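Local coordinates for protein MFP2B (Ascaris suum, PDB 2BJR) that probably enhances the polymerization of major sperm protein that drives the amoeboid crawling of nematode sperm, and binds a zinc ion, at residues Trp233-Glu238 with His260-Lys265; Met241-Asn246 with Ala252-Trp257; Lys322-Lys327 with Ala335-Gly340. All blocks are in the same frame, centred on the assembly; numbering follows the deposited sequence.

Interaction 1: residues Trp233-Glu238 with His260-Lys265; sequences WYQSGE and HEYRQK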
loop_
_atom_site.group_PDB
_atom_site.type_symbol
_atom_site.label_atom_id
_atom_site.label_comp_id
_atom_site.label_asym_id
_atom_site.label_seq_id
_atom_site.Cartn_x
_atom_site.Cartn_y
_atom_site.Cartn_z
ATOM N N TRP A 233 1.515 -6.876 6.484
ATOM C CA TRP A 233 1.346 -6.145 7.726
ATOM C C TRP A 233 2.705 -5.466 8.005
ATOM O O TRP A 233 3.672 -5.669 7.261
ATOM C CB TRP A 233 1.092 -7.154 8.792
ATOM C CG TRP A 233 0.460 -6.714 10.022
ATOM C CD1 TRP A 233 -0.548 -5.835 10.153
ATOM C CD2 TRP A 233 0.759 -7.193 11.324
ATOM N NE1 TRP A 233 -0.935 -5.745 11.470
ATOM C CE2 TRP A 233 -0.131 -6.562 12.217
ATOM C CE3 TRP A 233 1.663 -8.134 11.831
ATOM C CZ2 TRP A 233 -0.154 -6.848 13.584
ATOM C CZ3 TRP A 233 1.653 -8.409 13.204
ATOM C CH2 TRP A 233 0.757 -7.757 14.064
ATOM N N TYR A 234 2.771 -4.689 9.092
ATOM C CA TYR A 234 3.980 -3.977 9.477
ATOM C C TYR A 234 4.221 -4.123 10.976
ATOM O O TYR A 234 3.284 -4.037 11.734
ATOM C CB TYR A 234 3.835 -2.520 9.104
ATOM C CG TYR A 234 4.118 -2.279 7.663
ATOM C CD1 TYR A 234 3.073 -2.293 6.717
ATOM C CD2 TYR A 234 5.407 -1.999 7.220
ATOM C CE1 TYR A 234 3.321 -2.150 5.383
ATOM C CE2 TYR A 234 5.649 -1.777 5.850
ATOM C CZ TYR A 234 4.602 -1.900 4.948
ATOM O OH TYR A 234 4.811 -1.674 3.626
ATOM N N GLN A 235 5.463 -4.361 11.370
ATOM C CA GLN A 235 5.867 -4.345 12.780
ATOM C C GLN A 235 7.176 -3.595 12.882
ATOM O O GLN A 235 8.145 -3.930 12.205
ATOM C CB GLN A 235 6.112 -5.755 13.313
ATOM C CG GLN A 235 4.888 -6.492 13.762
ATOM C CD GLN A 235 4.192 -5.857 14.983
ATOM O OE1 GLN A 235 4.821 -5.194 15.788
ATOM N NE2 GLN A 235 2.885 -6.011 15.059
ATOM N N SER A 236 7.181 -2.552 13.707
ATOM C CA SER A 236 8.315 -1.647 13.814
ATOM C C SER A 236 8.878 -1.135 12.519
ATOM O O SER A 236 10.078 -1.138 12.349
ATOM C CB SER A 236 9.435 -2.333 14.587
ATOM O OG SER A 236 8.974 -2.790 15.847
ATOM N N GLY A 237 8.028 -0.711 11.579
ATOM C CA GLY A 237 8.480 -0.239 10.305
ATOM C C GLY A 237 8.957 -1.328 9.352
ATOM O O GLY A 237 9.339 -1.034 8.246
ATOM N N GLU A 238 8.870 -2.583 9.764
ATOM C CA GLU A 238 9.294 -3.701 8.914
ATOM C C GLU A 238 8.094 -4.388 8.218
ATOM O O GLU A 238 7.102 -4.720 8.878
ATOM C CB GLU A 238 9.999 -4.752 9.732
ATOM C CG GLU A 238 11.284 -4.234 10.369
ATOM C CD GLU A 238 12.039 -5.255 11.193
ATOM O OE1 GLU A 238 11.998 -6.481 10.907
ATOM O OE2 GLU A 238 12.761 -4.785 12.116
ATOM N N HIS A 260 7.601 -14.125 17.301
ATOM C CA HIS A 260 6.233 -14.340 17.757
ATOM C C HIS A 260 5.257 -14.668 16.621
ATOM O O HIS A 260 5.527 -14.381 15.464
ATOM C CB HIS A 260 5.661 -13.096 18.447
ATOM C CG HIS A 260 6.589 -12.446 19.429
ATOM N ND1 HIS A 260 7.011 -11.137 19.295
ATOM C CD2 HIS A 260 7.126 -12.899 20.588
ATOM C CE1 HIS A 260 7.808 -10.831 20.305
ATOM N NE2 HIS A 260 7.890 -11.881 21.107
ATOM N N GLU A 261 4.103 -15.214 17.020
ATOM C CA GLU A 261 2.951 -15.372 16.175
ATOM C C GLU A 261 1.930 -14.330 16.557
ATOM O O GLU A 261 1.698 -14.083 17.748
ATOM C CB GLU A 261 2.353 -16.734 16.362
ATOM C CG GLU A 261 1.117 -16.978 15.527
ATOM C CD GLU A 261 0.473 -18.332 15.783
ATOM O OE1 GLU A 261 0.184 -18.634 16.947
ATOM O OE2 GLU A 261 0.176 -19.046 14.821
ATOM N N TYR A 262 1.298 -13.735 15.544
ATOM C CA TYR A 262 0.256 -12.744 15.720
ATOM C C TYR A 262 -0.967 -13.243 14.991
ATOM O O TYR A 262 -0.941 -13.380 13.759
ATOM C CB TYR A 262 0.691 -11.409 15.140
ATOM C CG TYR A 262 1.918 -10.819 15.755
ATOM C CD1 TYR A 262 3.177 -11.194 15.324
ATOM C CD2 TYR A 262 1.828 -9.879 16.784
ATOM C CE1 TYR A 262 4.295 -10.669 15.871
ATOM C CE2 TYR A 262 2.957 -9.311 17.310
ATOM C CZ TYR A 262 4.192 -9.720 16.862
ATOM O OH TYR A 262 5.336 -9.175 17.402
ATOM N N ARG A 263 -2.021 -13.553 15.750
ATOM C CA ARG A 263 -3.298 -14.071 15.212
ATOM C C ARG A 263 -4.502 -13.271 15.706
ATOM O O ARG A 263 -5.604 -13.602 15.369
ATOM C CB ARG A 263 -3.557 -15.500 15.727
ATOM C CG ARG A 263 -2.821 -16.648 15.099
ATOM C CD ARG A 263 -3.487 -18.024 15.391
ATOM N NE ARG A 263 -3.502 -18.932 14.233
ATOM C CZ ARG A 263 -4.583 -19.375 13.599
ATOM N NH1 ARG A 263 -5.831 -19.028 13.942
ATOM N NH2 ARG A 263 -4.421 -20.194 12.592
ATOM N N GLN A 264 -4.317 -12.273 16.548
ATOM C CA GLN A 264 -5.434 -11.440 16.985
ATOM C C GLN A 264 -4.999 -9.990 17.136
ATOM O O GLN A 264 -3.805 -9.698 17.220
ATOM C CB GLN A 264 -6.016 -11.971 18.324
ATOM C CG GLN A 264 -5.087 -11.864 19.504
ATOM C CD GLN A 264 -5.681 -12.475 20.839
ATOM O OE1 GLN A 264 -6.841 -12.213 21.207
ATOM N NE2 GLN A 264 -4.876 -13.267 21.534
ATOM N N LYS A 265 -5.990 -9.097 17.119
ATOM C CA LYS A 265 -5.802 -7.654 17.236
ATOM C C LYS A 265 -4.855 -7.148 16.126
ATOM O O LYS A 265 -3.986 -6.305 16.356
ATOM C CB LYS A 265 -5.300 -7.277 18.623
ATOM C CG LYS A 265 -6.338 -7.562 19.737
ATOM C CD LYS A 265 -5.854 -7.062 21.103
ATOM C CE LYS A 265 -6.650 -7.706 22.236
ATOM N NZ LYS A 265 -6.053 -7.413 23.571
#
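An edge-to-face aromatic contact joins Trp-233 to Tyr-262, tying the end of strand 229-235 to the short strand 260-262 within a curled antiparallel sheet. The two strands are not neighbours: the nearest CA atoms, those of Trp-233 and Tyr-262, are 10.4 Å apart, and side chains alone span the gap. The benzo end of the indole does the touching. Trp-233 CZ3 comes over the face of the phenol to within 3.5 Å of Tyr-262 CG, and beside it Trp-233 CH2 sits 3.6 Å from Tyr-262 CD2. The contact is offset toward the rim of the tyrosine ring, with the planes turned 66° apart, a T-shaped pair with some tilt. The Trp-233 side chain swings away from its backbone N (chi1 -160°), which carries the six-membered ring out to the tyrosine; NE1 hydrogen-bonds to Ile-266 O.

Further along the phenol, Gln-235 lays its amide nearly parallel to the ring, the planes 13° apart, and NE2 lies 4.0 Å from Tyr-262 CE2. The hydroxyl end is tied within its own strand, where His-260 ND1 donates to Tyr-262 OH at 3.2 Å. Phe-255 stacks on Trp-233. Gln-235 also opens the type I' turn that ends at Glu-238, where Gln-235 N and Glu-238 N each bond the other residue's carbonyl oxygen. Such a two-residue type I' turn is typical of a tight beta hairpin, here linking strands 229-235 and 238-247, with the aromatic pair beside its turn end, reaching strand 260-262 of the same antiparallel sheet.

Interaction 2: residues Met241-Asn246 with Ala252-Trp257; sequences MGRIWN and AACFGW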
loop_
_atom_site.group_PDB
_atom_site.type_symbol
_atom_site.label_atom_id
_atom_site.label_comp_id
_atom_site.label_asym_id
_atom_site.label_seq_id
_atom_site.Cartn_x
_atom_site.Cartn_y
_atom_site.Cartn_z
HETATM N N MSE A 241 5.076 -10.278 5.420
HETATM C CA MSE A 241 4.124 -11.033 4.626
HETATM C C MSE A 241 3.582 -12.178 5.465
HETATM O O MSE A 241 4.233 -12.760 6.295
HETATM C CB MSE A 241 4.706 -11.591 3.332
HETATM C CG MSE A 241 5.210 -10.596 2.398
HETATM SE SE MSE A 241 3.853 -9.566 1.524
HETATM C CE MSE A 241 5.090 -8.566 0.462
ATOM N N GLY A 242 2.314 -12.442 5.286
ATOM C CA GLY A 242 1.707 -13.512 5.976
ATOM C C GLY A 242 0.467 -13.969 5.251
ATOM O O GLY A 242 0.339 -13.791 4.043
ATOM N N ARG A 243 -0.433 -14.607 5.997
ATOM C CA ARG A 243 -1.583 -15.267 5.403
ATOM C C ARG A 243 -2.911 -14.783 5.934
ATOM O O ARG A 243 -3.030 -14.492 7.128
ATOM C CB ARG A 243 -1.443 -16.767 5.616
ATOM C CG ARG A 243 -1.594 -17.315 7.012
ATOM C CD ARG A 243 -1.347 -18.820 7.093
ATOM N NE ARG A 243 -1.392 -19.331 8.467
ATOM C CZ ARG A 243 -0.364 -19.275 9.316
ATOM N NH1 ARG A 243 0.792 -18.743 8.935
ATOM N NH2 ARG A 243 -0.472 -19.736 10.541
ATOM N N ILE A 244 -3.899 -14.668 5.046
ATOM C CA ILE A 244 -5.297 -14.529 5.435
ATOM C C ILE A 244 -6.148 -15.700 4.954
ATOM O O ILE A 244 -5.766 -16.424 4.038
ATOM C CB ILE A 244 -5.920 -13.232 4.983
ATOM C CG1 ILE A 244 -5.852 -13.105 3.469
ATOM C CG2 ILE A 244 -5.242 -12.056 5.677
ATOM C CD1 ILE A 244 -6.736 -12.003 2.877
ATOM N N TRP A 245 -7.280 -15.909 5.644
ATOM C CA TRP A 245 -8.278 -16.885 5.200
ATOM C C TRP A 245 -9.635 -16.347 5.594
ATOM O O TRP A 245 -9.752 -15.446 6.446
ATOM C CB TRP A 245 -8.040 -18.244 5.825
ATOM C CG TRP A 245 -8.104 -18.263 7.319
ATOM C CD1 TRP A 245 -9.160 -18.693 8.082
ATOM C CD2 TRP A 245 -7.081 -17.875 8.247
ATOM N NE1 TRP A 245 -8.857 -18.588 9.418
ATOM C CE2 TRP A 245 -7.588 -18.095 9.553
ATOM C CE3 TRP A 245 -5.786 -17.359 8.117
ATOM C CZ2 TRP A 245 -6.852 -17.802 10.717
ATOM C CZ3 TRP A 245 -5.062 -17.063 9.265
ATOM C CH2 TRP A 245 -5.585 -17.312 10.557
ATOM N N ASN A 246 -10.654 -16.914 4.960
ATOM C CA ASN A 246 -12.017 -16.474 5.126
ATOM C C ASN A 246 -12.600 -17.275 6.296
ATOM O O ASN A 246 -12.778 -18.476 6.209
ATOM C CB ASN A 246 -12.763 -16.656 3.829
ATOM C CG ASN A 246 -14.219 -16.159 3.896
ATOM O OD1 ASN A 246 -14.706 -15.779 4.955
ATOM N ND2 ASN A 246 -14.878 -16.120 2.758
ATOM N N ALA A 252 -9.592 -13.196 8.393
ATOM C CA ALA A 252 -8.762 -13.617 9.488
ATOM C C ALA A 252 -7.335 -13.710 8.968
ATOM O O ALA A 252 -7.134 -13.994 7.800
ATOM C CB ALA A 252 -9.214 -14.958 9.997
ATOM N N ALA A 253 -6.364 -13.470 9.848
ATOM C CA ALA A 253 -4.958 -13.381 9.449
ATOM C C ALA A 253 -4.030 -14.007 10.473
ATOM O O ALA A 253 -4.346 -14.104 11.691
ATOM C CB ALA A 253 -4.571 -11.912 9.194
ATOM N N CYS A 254 -2.836 -14.370 9.995
ATOM C CA CYS A 254 -1.737 -14.739 10.872
ATOM C C CYS A 254 -0.407 -14.292 10.300
ATOM O O CYS A 254 -0.136 -14.521 9.131
ATOM C CB CYS A 254 -1.682 -16.256 11.086
ATOM S SG CYS A 254 -0.375 -16.749 12.242
ATOM N N PHE A 255 0.405 -13.641 11.125
ATOM C CA PHE A 255 1.775 -13.225 10.760
ATOM C C PHE A 255 2.766 -13.738 11.800
ATOM O O PHE A 255 2.422 -13.903 12.981
ATOM C CB PHE A 255 1.852 -11.697 10.658
ATOM C CG PHE A 255 0.900 -11.098 9.617
ATOM C CD1 PHE A 255 -0.345 -10.635 9.980
ATOM C CD2 PHE A 255 1.286 -10.959 8.304
ATOM C CE1 PHE A 255 -1.199 -10.095 9.040
ATOM C CE2 PHE A 255 0.420 -10.426 7.334
ATOM C CZ PHE A 255 -0.802 -10.008 7.689
ATOM N N GLY A 256 4.002 -13.977 11.363
ATOM C CA GLY A 256 5.104 -14.298 12.239
ATOM C C GLY A 256 6.174 -13.238 12.093
ATOM O O GLY A 256 6.530 -12.845 10.987
ATOM N N TRP A 257 6.672 -12.730 13.217
ATOM C CA TRP A 257 7.688 -11.707 13.208
ATOM C C TRP A 257 8.236 -11.574 14.616
ATOM O O TRP A 257 7.506 -11.830 15.575
ATOM C CB TRP A 257 7.112 -10.360 12.770
ATOM C CG TRP A 257 8.120 -9.276 12.756
ATOM C CD1 TRP A 257 8.916 -8.918 11.726
ATOM C CD2 TRP A 257 8.430 -8.387 13.835
ATOM N NE1 TRP A 257 9.687 -7.841 12.078
ATOM C CE2 TRP A 257 9.429 -7.515 13.383
ATOM C CE3 TRP A 257 7.946 -8.237 15.138
ATOM C CZ2 TRP A 257 9.968 -6.498 14.192
ATOM C CZ3 TRP A 257 8.495 -7.234 15.954
ATOM C CH2 TRP A 257 9.487 -6.394 15.472
HETATM O O HOH W 1 4.025 -14.501 8.292
#
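Trp-245 lies flat over Ala-252 in the antiparallel beta hairpin formed by strands 238-247 and 250-257, whose segments run at 161° to each other. The backbones are joined by two hydrogen-bonded pairs, Arg-243 with Cys-254 and Trp-245 with Ala-252, on either side of the non-hydrogen-bonded pair Ile-244 and Ala-253. In the first, Arg-243 N donates to Cys-254 O at 3.1 Å, and Cys-254 N returns the bond to Arg-243 O.

From CB, the tryptophan puts CG between its own backbone nitrogen and carbonyl carbon (chi1 60°), which swings the indole across the partner strand. CD1 only grazes the methyl of Ala-252, and CD2 lies near both that methyl and Ala-252 O. NE1, CE2 and CZ2 sit closely over the methyl, with CE2 3.6 Å from Ala-252 CB; this is a CH-pi contact to the five-membered ring. Further out, CE3 passes over Ala-252 O, CZ3 reaches 3.4 Å from Ala-253 C and also nears Cys-254 N, and CH2 lies beside Ala-253 O. Cys-254 CB meets the indole at its edge.

On the same face the Arg-243 guanidinium lies flat above Cys-254 CB, and Cys-254 SG stands over that face, 3.4 Å from Arg-243 NH2. More distant partners grip the charged end: NE in a salt bridge with Glu-224, NH2 in a hydrogen bond to Gly-338 O. Across the sheet Ile-244 CG2 packs against Ala-253 CB at 3.6 Å, and the Phe-255 ring fits against Gly-242, with CE2 3.4 Å from Gly-242 N. Beyond that ring a water bridges the strands, donating a hydrogen bond to Met-241 O at 2.7 Å and accepting one from Gly-256 N.

Interaction 3: residues Lys322-Lys327 with Ala335-Gly340; sequences KEILGK and ATIGYG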
loop_
_atom_site.group_PDB
_atom_site.type_symbol
_atom_site.label_atom_id
_atom_site.label_comp_id
_atom_site.label_asym_id
_atom_site.label_seq_id
_atom_site.Cartn_x
_atom_site.Cartn_y
_atom_site.Cartn_z
ATOM N N LYS A 322 4.247 -30.299 5.364
ATOM C CA LYS A 322 3.020 -29.582 5.000
ATOM C C LYS A 322 3.347 -28.198 4.439
ATOM O O LYS A 322 4.388 -27.615 4.753
ATOM C CB LYS A 322 2.148 -29.417 6.238
ATOM C CG LYS A 322 1.709 -30.748 6.886
ATOM C CD LYS A 322 0.907 -31.589 5.887
ATOM C CE LYS A 322 0.309 -32.843 6.542
ATOM N NZ LYS A 322 -0.505 -33.625 5.583
ATOM N N GLU A 323 2.434 -27.701 3.624
ATOM C CA GLU A 323 2.528 -26.408 2.955
ATOM C C GLU A 323 1.869 -25.333 3.805
ATOM O O GLU A 323 0.779 -25.552 4.291
ATOM C CB GLU A 323 1.793 -26.485 1.646
ATOM C CG GLU A 323 2.423 -27.450 0.648
ATOM C CD GLU A 323 1.474 -27.945 -0.411
ATOM O OE1 GLU A 323 0.255 -27.792 -0.261
ATOM O OE2 GLU A 323 1.982 -28.493 -1.417
ATOM N N ILE A 324 2.505 -24.169 3.930
ATOM C CA ILE A 324 2.027 -23.104 4.816
ATOM C C ILE A 324 2.578 -21.763 4.372
ATOM O O ILE A 324 3.778 -21.605 4.174
ATOM C CB ILE A 324 2.358 -23.416 6.274
ATOM C CG1 ILE A 324 1.865 -22.315 7.230
ATOM C CG2 ILE A 324 3.848 -23.640 6.470
ATOM C CD1 ILE A 324 0.399 -22.243 7.297
ATOM N N LEU A 325 1.681 -20.785 4.210
ATOM C CA LEU A 325 2.042 -19.488 3.690
ATOM C C LEU A 325 2.625 -18.541 4.767
ATOM O O LEU A 325 1.997 -18.287 5.809
ATOM C CB LEU A 325 0.833 -18.852 3.028
ATOM C CG LEU A 325 1.003 -17.471 2.440
ATOM C CD1 LEU A 325 2.039 -17.497 1.333
ATOM C CD2 LEU A 325 -0.283 -16.863 1.893
ATOM N N GLY A 326 3.815 -18.033 4.460
ATOM C CA GLY A 326 4.478 -17.012 5.270
ATOM C C GLY A 326 5.357 -16.103 4.421
ATOM O O GLY A 326 4.928 -15.553 3.413
ATOM N N LYS A 327 6.572 -15.865 4.859
ATOM C CA LYS A 327 7.380 -14.829 4.205
ATOM C C LYS A 327 8.814 -15.328 3.987
ATOM O O LYS A 327 9.262 -16.228 4.690
ATOM C CB LYS A 327 7.326 -13.544 5.057
ATOM C CG LYS A 327 8.186 -13.619 6.384
ATOM C CD LYS A 327 7.875 -12.434 7.319
ATOM C CE LYS A 327 8.723 -12.493 8.612
ATOM N NZ LYS A 327 10.146 -12.015 8.360
ATOM N N ALA A 335 13.348 -17.738 5.726
ATOM C CA ALA A 335 11.897 -17.818 5.538
ATOM C C ALA A 335 11.250 -18.217 6.840
ATOM O O ALA A 335 11.772 -19.064 7.606
ATOM C CB ALA A 335 11.567 -18.838 4.436
ATOM N N THR A 336 10.101 -17.609 7.118
ATOM C CA THR A 336 9.386 -17.882 8.361
ATOM C C THR A 336 7.861 -17.871 8.252
ATOM O O THR A 336 7.308 -17.401 7.266
ATOM C CB THR A 336 9.812 -16.891 9.481
ATOM O OG1 THR A 336 9.061 -15.681 9.426
ATOM C CG2 THR A 336 11.231 -16.386 9.338
ATOM N N ILE A 337 7.219 -18.450 9.269
ATOM C CA ILE A 337 5.776 -18.409 9.420
ATOM C C ILE A 337 5.472 -18.103 10.878
ATOM O O ILE A 337 6.317 -18.346 11.769
ATOM C CB ILE A 337 5.123 -19.749 9.065
ATOM C CG1 ILE A 337 5.801 -20.924 9.810
ATOM C CG2 ILE A 337 5.119 -19.962 7.611
ATOM C CD1 ILE A 337 4.981 -22.231 9.759
ATOM N N GLY A 338 4.290 -17.567 11.108
ATOM C CA GLY A 338 3.685 -17.616 12.411
ATOM C C GLY A 338 2.973 -18.944 12.540
ATOM O O GLY A 338 2.156 -19.270 11.693
ATOM N N TYR A 339 3.276 -19.717 13.577
ATOM C CA TYR A 339 2.563 -20.955 13.818
ATOM C C TYR A 339 2.814 -21.482 15.234
ATOM O O TYR A 339 3.891 -21.390 15.741
ATOM C CB TYR A 339 2.994 -22.018 12.809
ATOM C CG TYR A 339 2.217 -23.298 12.948
ATOM C CD1 TYR A 339 0.959 -23.418 12.388
ATOM C CD2 TYR A 339 2.729 -24.393 13.645
ATOM C CE1 TYR A 339 0.208 -24.591 12.519
ATOM C CE2 TYR A 339 1.974 -25.590 13.783
ATOM C CZ TYR A 339 0.701 -25.660 13.211
ATOM O OH TYR A 339 -0.092 -26.786 13.315
ATOM N N GLY A 340 1.793 -22.060 15.851
ATOM C CA GLY A 340 1.960 -22.749 17.110
ATOM C C GLY A 340 2.376 -21.857 18.243
ATOM O O GLY A 340 3.077 -22.303 19.143
HETATM O O HOH W 2 2.822 -16.942 8.475
#
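The beta hairpin of strands 322-329 and 334-339 is held here by one hydrogen-bonded antiparallel pair, Lys-327 with Thr-336, beyond which the strands splay apart. Lys-327 N donates to Thr-336 O at 2.9 Å, nearly straight at 169°, and Thr-336 N answers to Lys-327 O at the same length. Just past this pair Gly-326 CA makes a CA-H...O contact with Thr-336 O. The N-to-C directions of segments 322-327 and 335-339 make 119°, well short of antiparallel. The next step is taken by water, which donates to Leu-325 O and accepts from Gly-338 N, each at 3.1 Å.

On one face Lys-327 and Thr-336 lie side by side and point the same way. The lysine runs extended before bending at its last torsion (chi4 78°), so that CE, rather than the ammonium, comes closest to the hydroxyl, 3.3 Å from Thr-336 OG1. That hydroxyl has its polar partner in Glu-343 of the next strand.

Ile-337 packs on the opposite face. Its CG2 methyl lies against Gly-326, 3.8 Å from Gly-326 CA, where the absence of a side chain lets the branch press onto the backbone. Its other branch runs on to Ile-324, the two isoleucines crossing at about a right angle, with Ile-337 CD1 3.8 Å from Ile-324 CG2. Where the backbones have parted, these aliphatic branches bridge the gap, while Gly-326 pairs through its backbone with Ala-315 of strand 313-319. One bridge, one bridging water and an isoleucine pair mark a strongly twisted beta hairpin, part of a curled antiparallel sheet.

Interactions 1 and 2 belong to one curled beta-sheet: the hairpin of interaction 2 lies in sequence between the segments of interaction 1, and a probable backbone hydrogen bond between Tyr-262 N and Phe-255 O joins them. Interaction 3 belongs to another such sheet. It meets interaction 2 through Arg-243 and through packing of Lys-327 on Met-241 and Gly-256, while Glu-261 packs on Tyr-339 between interactions 1 and 3. Interactions 2 and 3 are buried and pair neighbouring strands by backbone bonds, the former with flat groups laid over the partner strand, the latter with aliphatic branches. Interaction 1 is partly buried and relies on aromatic rings between strands that are not adjacent. All three lie away from the zinc site.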